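Local coordinates for protein histidine acid phosphatase (Bifidobacterium longum subsp. infantis, PDB 6RXD) that probably removes phosphate groups from inositol polyphosphates such as phytate, as a histidine acid phosphatase of the multiple inositol polyphosphate phosphatase subfamily, at residues A[480-485]-A[504-509]. Residues are numbered along the deposited sequence; the frame is centred on the assembly and turned at random.
Sequences RSECTP and ADHKTL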
loop_
_atom_site.group_PDB
_atom_site.type_symbol
_atom_site.label_atom_id
_atom_site.label_comp_id
_atom_site.label_asym_id
_atom_site.label_seq_id
_atom_site.Cartn_x
_atom_site.Cartn_y
_atom_site.Cartn_z
ATOM N N ARG A 480 6.319 13.775 13.983
ATOM C CA ARG A 480 5.541 13.430 15.174
ATOM C C ARG A 480 5.707 14.473 16.269
ATOM O O ARG A 480 6.731 15.155 16.333
ATOM C CB ARG A 480 5.939 12.041 15.691
ATOM C CG ARG A 480 7.423 11.890 15.932
ATOM C CD ARG A 480 7.772 10.459 16.372
ATOM N NE ARG A 480 6.926 10.040 17.488
ATOM C CZ ARG A 480 6.390 8.831 17.638
ATOM N NH1 ARG A 480 6.608 7.862 16.750
ATOM N NH2 ARG A 480 5.631 8.581 18.702
ATOM N N SER A 481 4.693 14.598 17.123
ATOM C CA SER A 481 4.571 15.735 18.039
ATOM C C SER A 481 5.741 15.925 19.001
ATOM O O SER A 481 5.969 17.031 19.490
ATOM C CB SER A 481 3.266 15.626 18.829
ATOM O OG SER A 481 3.330 14.524 19.711
ATOM N N GLU A 482 6.494 14.865 19.277
ATOM C CA GLU A 482 7.652 15.017 20.151
ATOM C C GLU A 482 8.753 15.853 19.494
ATOM O O GLU A 482 9.579 16.471 20.181
ATOM C CB GLU A 482 8.191 13.643 20.559
ATOM C CG GLU A 482 7.208 12.784 21.337
ATOM C CD GLU A 482 6.469 11.788 20.455
ATOM O OE1 GLU A 482 6.255 12.074 19.252
ATOM O OE2 GLU A 482 6.112 10.704 20.961
ATOM N N CYS A 483 8.774 15.865 18.162
ATOM C CA CYS A 483 9.823 16.572 17.423
ATOM C C CYS A 483 9.632 18.078 17.441
ATOM O O CYS A 483 8.519 18.565 17.257
ATOM C CB CYS A 483 9.864 16.109 15.963
ATOM S SG CYS A 483 10.229 14.356 15.743
ATOM N N THR A 484 10.728 18.814 17.635
ATOM C CA THR A 484 10.696 20.277 17.637
ATOM C C THR A 484 11.238 20.805 16.317
ATOM O O THR A 484 12.364 20.483 15.957
ATOM C CB THR A 484 11.599 20.836 18.748
ATOM O OG1 THR A 484 11.140 20.364 20.016
ATOM C CG2 THR A 484 11.595 22.364 18.746
ATOM N N PRO A 485 10.443 21.612 15.587
ATOM C CA PRO A 485 10.945 22.134 14.307
ATOM C C PRO A 485 11.943 23.269 14.476
ATOM O O PRO A 485 12.244 23.675 15.602
ATOM C CB PRO A 485 9.673 22.625 13.585
ATOM C CG PRO A 485 8.645 22.776 14.650
ATOM C CD PRO A 485 8.991 21.798 15.746
ATOM N N ALA A 504 13.462 5.482 19.392
ATOM C CA ALA A 504 12.424 4.946 20.289
ATOM C C ALA A 504 12.142 5.772 21.554
ATOM O O ALA A 504 11.009 5.791 22.045
ATOM C CB ALA A 504 12.718 3.472 20.645
ATOM N N ASP A 505 13.157 6.451 22.093
ATOM C CA ASP A 505 12.926 7.327 23.232
ATOM C C ASP A 505 12.177 8.616 22.881
ATOM O O ASP A 505 11.693 9.308 23.775
ATOM C CB ASP A 505 14.240 7.701 23.917
ATOM C CG ASP A 505 14.936 6.516 24.486
ATOM O OD1 ASP A 505 15.681 6.665 25.474
ATOM O OD2 ASP A 505 14.733 5.440 23.916
ATOM N N HIS A 506 12.121 8.956 21.594
ATOM C CA HIS A 506 11.456 10.189 21.146
ATOM C C HIS A 506 11.795 11.442 21.962
ATOM O O HIS A 506 10.908 12.239 22.291
ATOM C CB HIS A 506 9.942 9.984 21.092
ATOM C CG HIS A 506 9.536 8.843 20.220
ATOM N ND1 HIS A 506 9.920 8.748 18.894
ATOM C CD2 HIS A 506 8.812 7.731 20.478
ATOM C CE1 HIS A 506 9.440 7.633 18.381
ATOM N NE2 HIS A 506 8.767 6.994 19.325
ATOM N N LYS A 507 13.075 11.614 22.281
ATOM C CA LYS A 507 13.527 12.803 22.993
ATOM C C LYS A 507 13.741 13.955 22.026
ATOM O O LYS A 507 14.262 13.766 20.920
ATOM C CB LYS A 507 14.852 12.541 23.699
ATOM C CG LYS A 507 14.825 11.445 24.736
ATOM C CD LYS A 507 16.179 11.350 25.411
ATOM C CE LYS A 507 16.151 10.382 26.576
ATOM N NZ LYS A 507 17.487 10.284 27.225
ATOM N N THR A 508 13.368 15.156 22.450
ATOM C CA THR A 508 13.676 16.339 21.658
ATOM C C THR A 508 14.975 16.979 22.138
ATOM O O THR A 508 15.324 16.889 23.321
ATOM C CB THR A 508 12.546 17.373 21.706
ATOM O OG1 THR A 508 12.858 18.452 20.816
ATOM C CG2 THR A 508 12.373 17.923 23.125
ATOM N N LEU A 509 15.694 17.624 21.224
ATOM C CA LEU A 509 16.873 18.384 21.624
ATOM C C LEU A 509 16.463 19.746 22.172
ATOM O O LEU A 509 17.309 20.496 22.663
ATOM C CB LEU A 509 17.851 18.557 20.458
ATOM C CG LEU A 509 18.382 17.257 19.861
ATOM C CD1 LEU A 509 19.331 17.529 18.691
ATOM C CD2 LEU A 509 19.063 16.407 20.930
#
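R480 lays its guanidinium flat on the imidazole of H506, the two centres 3.5 Å apart and the planes only 18° from parallel. The overlap is offset: R480 CZ sits over the rim of the ring, and the nearest atoms are R480 NH1 and H506 CE1 at 3.3 Å. On the other face of the imidazole, more distantly, comes the backbone of A504. E482 completes the cluster, its CB touching H506 O at 3.5 Å and its carboxylate running obliquely past the CB and ring of H506. A bend at chi2 (97°) turns that carboxylate back to R480, which grips it side-on in a two-pronged salt bridge. R480 NE reaches E482 OE1 at 2.8 Å, nearly straight (171°) though from above the carboxylate plane, and R480 NH2 takes the syn side of E482 OE2 at 3.1 Å. The pair of bonds fixes the rotation of the guanidinium against the ring, while H506 ND1 is tied to C501 O. A type I turn from R480 to C483, closed by C483 N to R480 O (2.8 Å), brings both charged side chains to one side. Farther along, T484 OG1 donates to T508 OG1 at 2.7 Å; E497 of helix 495-501 binds both this T508 hydroxyl and T484 N. H506 has been seen to bind zinc in a crystal of this protein, but no zinc is bound to it in this chain. At the surface, the contact joins the turn after strand 475-477 to the C-terminal tail beyond helix 495-501, with the C483-C501 disulfide pinning the turn to that helix.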